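Side-chain contacts in RNA-binding protein with serine-rich domain 1 (Homo sapiens, PDB 4A8X), which serves as an auxiliary component of the exon junction complex deposited at splice junctions on mRNAs, and is represented here by its RNA recognition motif domain: residues D19-I24 against A50-E55; E23-Y28 against G70-Q75. One frame throughout, in Å; residues are numbered along the deposited sequence.

Interaction 1 (D19-I24 against A50-E55); sequences DHIMEI and AYVEFE
A50 and V52 of strand 46-54 both face I21 of helix 18-26. Their contact is wholly apolar and lies inside the core of an RNA recognition motif. A50 comes first in the segment 50-55. Its CB points toward the helix and lies 4.5 Å from CG2 of I21, a loose approach. The backbones are nearest at this pair, with the CA atoms of I21 and A50 8.0 Å apart.

Y51 follows and turns its side chain to the other side of the sheet. Its ring meets that of H8 edge-to-face there. That side is the surface on which canonical RRMs bind RNA, and A50 to F54 fit the end of the RNP1 sequence pattern.

V52 points back toward the helix and makes the tighter contact. Its CG2 methyl touches the CG2 methyl of I21 at 3.6 Å. The two branched side chains cross obliquely, one methyl against one methyl. V52 has CG1 anti to the backbone N (chi1 177°). This leaves CG2 to meet the isoleucine and sends CG1 to the next aromatic residue. I21 uses its short branch here. CG2 lies anti to its own backbone N, while CG1 lies beside that N.

F54 does not touch the helical segment, but its ring is covered on one face by V52 CG1, 3.8 Å above the plane and offset toward the rim.

The contact joins helix 18-26 to strand 46-54, which pairs with strand 6-10 on one side and strand 31-39 on the other. I21 also packs on M36, L12 and V16. V52 reaches V7 and I31, and F54 continues the core to A60 and A63 of helix 57-67.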
loop_
_atom_site.group_PDB
_atom_site.type_symbol
_atom_site.label_atom_id
_atom_site.label_comp_id
_atom_site.label_asym_id
_atom_site.label_seq_id
_atom_site.Cartn_x
_atom_site.Cartn_y
_atom_site.Cartn_z
ATOM N N ASP A 19 -9.090 -5.422 -9.863
ATOM C CA ASP A 19 -10.371 -4.698 -9.714
ATOM C C ASP A 19 -10.182 -3.222 -9.344
ATOM O O ASP A 19 -10.967 -2.354 -9.748
ATOM C CB ASP A 19 -11.273 -5.378 -8.660
ATOM C CG ASP A 19 -12.047 -6.613 -9.225
ATOM O OD1 ASP A 19 -12.143 -6.775 -10.479
ATOM O OD2 ASP A 19 -12.581 -7.419 -8.410
ATOM N N HIS A 20 -9.147 -2.929 -8.564
ATOM C CA HIS A 20 -8.840 -1.559 -8.206
ATOM C C HIS A 20 -8.497 -0.807 -9.494
ATOM O O HIS A 20 -8.934 0.318 -9.700
ATOM C CB HIS A 20 -7.609 -1.469 -7.284
ATOM C CG HIS A 20 -7.868 -1.849 -5.847
ATOM N ND1 HIS A 20 -6.914 -2.446 -5.070
ATOM C CD2 HIS A 20 -8.962 -1.701 -5.062
ATOM C CE1 HIS A 20 -7.402 -2.655 -3.855
ATOM N NE2 HIS A 20 -8.642 -2.196 -3.826
ATOM N N ILE A 21 -7.721 -1.449 -10.354
ATOM C CA ILE A 21 -7.266 -0.816 -11.591
ATOM C C ILE A 21 -8.461 -0.582 -12.507
ATOM O O ILE A 21 -8.563 0.464 -13.149
ATOM C CB ILE A 21 -6.201 -1.688 -12.305
ATOM C CG1 ILE A 21 -4.870 -1.694 -11.490
ATOM C CG2 ILE A 21 -5.957 -1.175 -13.718
ATOM C CD1 ILE A 21 -4.245 -0.331 -11.328
ATOM N N MET A 22 -9.368 -1.556 -12.571
ATOM C CA MET A 22 -10.584 -1.431 -13.389
ATOM C C MET A 22 -11.402 -0.244 -12.895
ATOM O O MET A 22 -11.826 0.614 -13.688
ATOM C CB MET A 22 -11.414 -2.732 -13.292
ATOM C CG MET A 22 -12.800 -2.681 -14.039
ATOM S SD MET A 22 -12.660 -2.470 -15.855
ATOM C CE MET A 22 -14.406 -2.332 -16.301
ATOM N N GLU A 23 -11.633 -0.196 -11.583
ATOM C CA GLU A 23 -12.415 0.875 -10.972
ATOM C C GLU A 23 -11.771 2.267 -11.190
ATOM O O GLU A 23 -12.442 3.234 -11.586
ATOM C CB GLU A 23 -12.614 0.592 -9.480
ATOM C CG GLU A 23 -13.389 1.644 -8.773
ATOM C CD GLU A 23 -13.600 1.352 -7.298
ATOM O OE1 GLU A 23 -13.349 0.224 -6.845
ATOM O OE2 GLU A 23 -14.039 2.270 -6.605
ATOM N N ILE A 24 -10.460 2.376 -10.964
ATOM C CA ILE A 24 -9.814 3.663 -11.026
ATOM C C ILE A 24 -9.762 4.191 -12.485
ATOM O O ILE A 24 -10.083 5.343 -12.750
ATOM C CB ILE A 24 -8.374 3.562 -10.417
ATOM C CG1 ILE A 24 -8.461 3.443 -8.887
ATOM C CG2 ILE A 24 -7.534 4.734 -10.829
ATOM C CD1 ILE A 24 -7.125 2.997 -8.232
ATOM N N ALA A 50 0.450 -2.902 -14.640
ATOM C CA ALA A 50 -0.689 -3.355 -15.428
ATOM C C ALA A 50 -0.705 -2.683 -16.803
ATOM O O ALA A 50 -0.222 -1.559 -16.959
ATOM C CB ALA A 50 -2.001 -3.054 -14.705
ATOM N N TYR A 51 -1.262 -3.372 -17.798
ATOM C CA TYR A 51 -1.601 -2.698 -19.050
ATOM C C TYR A 51 -3.110 -2.506 -19.096
ATOM O O TYR A 51 -3.885 -3.408 -18.721
ATOM C CB TYR A 51 -1.148 -3.497 -20.258
ATOM C CG TYR A 51 0.331 -3.690 -20.370
ATOM C CD1 TYR A 51 1.105 -2.812 -21.120
ATOM C CD2 TYR A 51 0.959 -4.757 -19.753
ATOM C CE1 TYR A 51 2.482 -3.000 -21.254
ATOM C CE2 TYR A 51 2.344 -4.965 -19.893
ATOM C CZ TYR A 51 3.086 -4.065 -20.647
ATOM O OH TYR A 51 4.441 -4.217 -20.792
ATOM N N VAL A 52 -3.525 -1.321 -19.522
ATOM C CA VAL A 52 -4.941 -1.019 -19.697
ATOM C C VAL A 52 -5.191 -0.513 -21.134
ATOM O O VAL A 52 -4.541 0.433 -21.594
ATOM C CB VAL A 52 -5.425 0.014 -18.647
ATOM C CG1 VAL A 52 -6.876 0.368 -18.878
ATOM C CG2 VAL A 52 -5.245 -0.564 -17.214
ATOM N N GLU A 53 -6.115 -1.154 -21.839
ATOM C CA GLU A 53 -6.447 -0.736 -23.202
ATOM C C GLU A 53 -7.841 -0.153 -23.217
ATOM O O GLU A 53 -8.790 -0.808 -22.783
ATOM C CB GLU A 53 -6.350 -1.912 -24.178
ATOM C CG GLU A 53 -6.825 -1.537 -25.558
ATOM C CD GLU A 53 -6.549 -2.597 -26.591
ATOM O OE1 GLU A 53 -7.400 -3.497 -26.751
ATOM O OE2 GLU A 53 -5.491 -2.513 -27.256
ATOM N N PHE A 54 -7.951 1.075 -23.718
ATOM C CA PHE A 54 -9.221 1.775 -23.789
ATOM C C PHE A 54 -9.831 1.594 -25.175
ATOM O O PHE A 54 -9.177 1.100 -26.099
ATOM C CB PHE A 54 -9.044 3.254 -23.497
ATOM C CG PHE A 54 -8.661 3.550 -22.078
ATOM C CD1 PHE A 54 -9.650 3.666 -21.087
ATOM C CD2 PHE A 54 -7.323 3.708 -21.723
ATOM C CE1 PHE A 54 -9.307 3.942 -19.772
ATOM C CE2 PHE A 54 -6.954 3.953 -20.387
ATOM C CZ PHE A 54 -7.962 4.080 -19.402
ATOM N N GLU A 55 -11.085 1.999 -25.302
ATOM C CA GLU A 55 -11.809 1.924 -26.554
ATOM C C GLU A 55 -11.317 2.941 -27.590
ATOM O O GLU A 55 -11.395 2.693 -28.806
ATOM C CB GLU A 55 -13.303 2.132 -26.258
ATOM C CG GLU A 55 -14.161 1.976 -27.459
ATOM C CD GLU A 55 -15.637 2.267 -27.192
ATOM O OE1 GLU A 55 -15.976 2.913 -26.154
ATOM O OE2 GLU A 55 -16.449 1.833 -28.041
#

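Interaction 2 (E23-Y28 against G70-Q75); sequences EIFSTY and GQIDGQ
The F25 ring receives the CD1 methyl of I72 obliquely, 3.8 Å from CE2. This joins the C-terminal part of helix 18-26 to the short strand 71-72 of the RRM fold. The other ring, that of Y28, has T27 CB over one face, 3.8 Å above the plane and toward the rim. Y28 also meets the H66 ring.

I24 and I72 reach toward each other tip to tip. The I24 chain is extended (chi2 166°), which carries CD1 to I72 CG2 at 3.8 Å. I72 CD1 lies 4.0 Å from the same methyl. One isoleucine therefore spans I24 and F25. M67 and I77 pack around it.

I72 opens a type I' turn that ends at Q75 and leads into strand 75-82. D73 OD2 is hydrogen-bonded to T13 OG1 and N15 ND2. Q71 and I72 pair antiparallel with a strand of another protein's chain, so the sheet continues across that interface.

I24 O holds the chain at T27: it accepts from T27 N and, at 2.7 Å, from T27 OG1, both on the same face of the carbonyl plane; OG1 is tilted 31° from that plane.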
loop_
_atom_site.group_PDB
_atom_site.type_symbol
_atom_site.label_atom_id
_atom_site.label_comp_id
_atom_site.label_asym_id
_atom_site.label_seq_id
_atom_site.Cartn_x
_atom_site.Cartn_y
_atom_site.Cartn_z
ATOM N N GLU A 23 -11.633 -0.196 -11.583
ATOM C CA GLU A 23 -12.415 0.875 -10.972
ATOM C C GLU A 23 -11.771 2.267 -11.190
ATOM O O GLU A 23 -12.442 3.234 -11.586
ATOM C CB GLU A 23 -12.614 0.592 -9.480
ATOM C CG GLU A 23 -13.389 1.644 -8.773
ATOM C CD GLU A 23 -13.600 1.352 -7.298
ATOM O OE1 GLU A 23 -13.349 0.224 -6.845
ATOM O OE2 GLU A 23 -14.039 2.270 -6.605
ATOM N N ILE A 24 -10.460 2.376 -10.964
ATOM C CA ILE A 24 -9.814 3.663 -11.026
ATOM C C ILE A 24 -9.762 4.191 -12.485
ATOM O O ILE A 24 -10.083 5.343 -12.750
ATOM C CB ILE A 24 -8.374 3.562 -10.417
ATOM C CG1 ILE A 24 -8.461 3.443 -8.887
ATOM C CG2 ILE A 24 -7.534 4.734 -10.829
ATOM C CD1 ILE A 24 -7.125 2.997 -8.232
ATOM N N PHE A 25 -9.333 3.362 -13.414
ATOM C CA PHE A 25 -9.068 3.837 -14.766
ATOM C C PHE A 25 -10.335 3.939 -15.622
ATOM O O PHE A 25 -10.378 4.645 -16.641
ATOM C CB PHE A 25 -7.965 2.984 -15.381
ATOM C CG PHE A 25 -6.609 3.413 -14.892
ATOM C CD1 PHE A 25 -5.947 4.433 -15.518
ATOM C CD2 PHE A 25 -6.058 2.857 -13.740
ATOM C CE1 PHE A 25 -4.709 4.896 -15.026
ATOM C CE2 PHE A 25 -4.834 3.319 -13.242
ATOM C CZ PHE A 25 -4.167 4.349 -13.907
ATOM N N SER A 26 -11.382 3.279 -15.167
ATOM C CA SER A 26 -12.691 3.416 -15.809
ATOM C C SER A 26 -13.189 4.849 -15.652
ATOM O O SER A 26 -14.029 5.316 -16.438
ATOM C CB SER A 26 -13.693 2.432 -15.214
ATOM O OG SER A 26 -13.463 1.134 -15.747
ATOM N N THR A 27 -12.667 5.553 -14.652
ATOM C CA THR A 27 -12.883 7.000 -14.531
ATOM C C THR A 27 -12.614 7.720 -15.868
ATOM O O THR A 27 -13.207 8.766 -16.127
ATOM C CB THR A 27 -11.957 7.655 -13.425
ATOM O OG1 THR A 27 -12.160 7.002 -12.171
ATOM C CG2 THR A 27 -12.282 9.158 -13.224
ATOM N N TYR A 28 -11.699 7.188 -16.684
ATOM C CA TYR A 28 -11.181 7.939 -17.830
ATOM C C TYR A 28 -11.718 7.424 -19.176
ATOM O O TYR A 28 -11.445 8.025 -20.214
ATOM C CB TYR A 28 -9.623 8.025 -17.808
ATOM C CG TYR A 28 -9.170 8.628 -16.513
ATOM C CD1 TYR A 28 -9.350 9.967 -16.263
ATOM C CD2 TYR A 28 -8.613 7.841 -15.493
ATOM C CE1 TYR A 28 -8.991 10.546 -15.059
ATOM C CE2 TYR A 28 -8.268 8.414 -14.264
ATOM C CZ TYR A 28 -8.439 9.765 -14.064
ATOM O OH TYR A 28 -8.104 10.359 -12.870
ATOM N N GLY A 70 0.194 10.484 -10.940
ATOM C CA GLY A 70 -0.902 10.425 -9.988
ATOM C C GLY A 70 -0.494 9.440 -8.878
ATOM O O GLY A 70 0.663 8.960 -8.842
ATOM N N GLN A 71 -1.407 9.186 -7.965
ATOM C CA GLN A 71 -1.133 8.323 -6.811
ATOM C C GLN A 71 -2.144 7.210 -6.676
ATOM O O GLN A 71 -3.331 7.437 -6.855
ATOM C CB GLN A 71 -1.160 9.141 -5.512
ATOM C CG GLN A 71 -0.084 10.206 -5.431
ATOM C CD GLN A 71 -0.311 11.124 -4.253
ATOM O OE1 GLN A 71 -0.093 10.735 -3.111
ATOM N NE2 GLN A 71 -0.787 12.344 -4.517
ATOM N N ILE A 72 -1.667 6.011 -6.329
ATOM C CA ILE A 72 -2.527 4.875 -6.010
ATOM C C ILE A 72 -1.963 4.153 -4.769
ATOM O O ILE A 72 -0.769 3.814 -4.730
ATOM C CB ILE A 72 -2.671 3.884 -7.186
ATOM C CG1 ILE A 72 -3.194 4.558 -8.485
ATOM C CG2 ILE A 72 -3.598 2.692 -6.747
ATOM C CD1 ILE A 72 -3.435 3.585 -9.694
ATOM N N ASP A 73 -2.820 3.958 -3.782
ATOM C CA ASP A 73 -2.459 3.410 -2.471
ATOM C C ASP A 73 -1.209 4.033 -1.873
ATOM O O ASP A 73 -0.292 3.307 -1.442
ATOM C CB ASP A 73 -2.273 1.883 -2.552
ATOM C CG ASP A 73 -2.136 1.245 -1.193
ATOM O OD1 ASP A 73 -2.740 1.748 -0.215
ATOM O OD2 ASP A 73 -1.399 0.226 -1.107
ATOM N N GLY A 74 -1.145 5.367 -1.888
ATOM C CA GLY A 74 -0.123 6.111 -1.184
ATOM C C GLY A 74 1.200 6.185 -1.900
ATOM O O GLY A 74 2.192 6.615 -1.330
ATOM N N GLN A 75 1.218 5.753 -3.151
ATOM C CA GLN A 75 2.435 5.716 -3.932
ATOM C C GLN A 75 2.222 6.385 -5.298
ATOM O O GLN A 75 1.207 6.177 -5.969
ATOM C CB GLN A 75 2.891 4.251 -4.123
ATOM C CG GLN A 75 4.246 4.107 -4.790
ATOM C CD GLN A 75 4.886 2.789 -4.440
ATOM O OE1 GLN A 75 5.433 2.622 -3.336
ATOM N NE2 GLN A 75 4.769 1.812 -5.353
#

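Overall arrangement
Interactions 1 and 2 start from the same helix, 18-26, and their centres are about 9 Å apart. Interaction 1 sets its earlier part on strand 46-54, an inner strand of the sheet. Interaction 2 sets I24 and F25 against strand 71-72, the outermost strand on that side within this chain. They touch where F54 CE1 lies 3.4 Å from F25 O. M67 of helix 57-67 packs on I24, F25 and I72. H20 NE2 and the E23 carboxylate hydrogen-bond to the backbone of another protein's chain. This region is known to interact with SAP18 and ACIN1, and the RRM is required to form the ASAP complex.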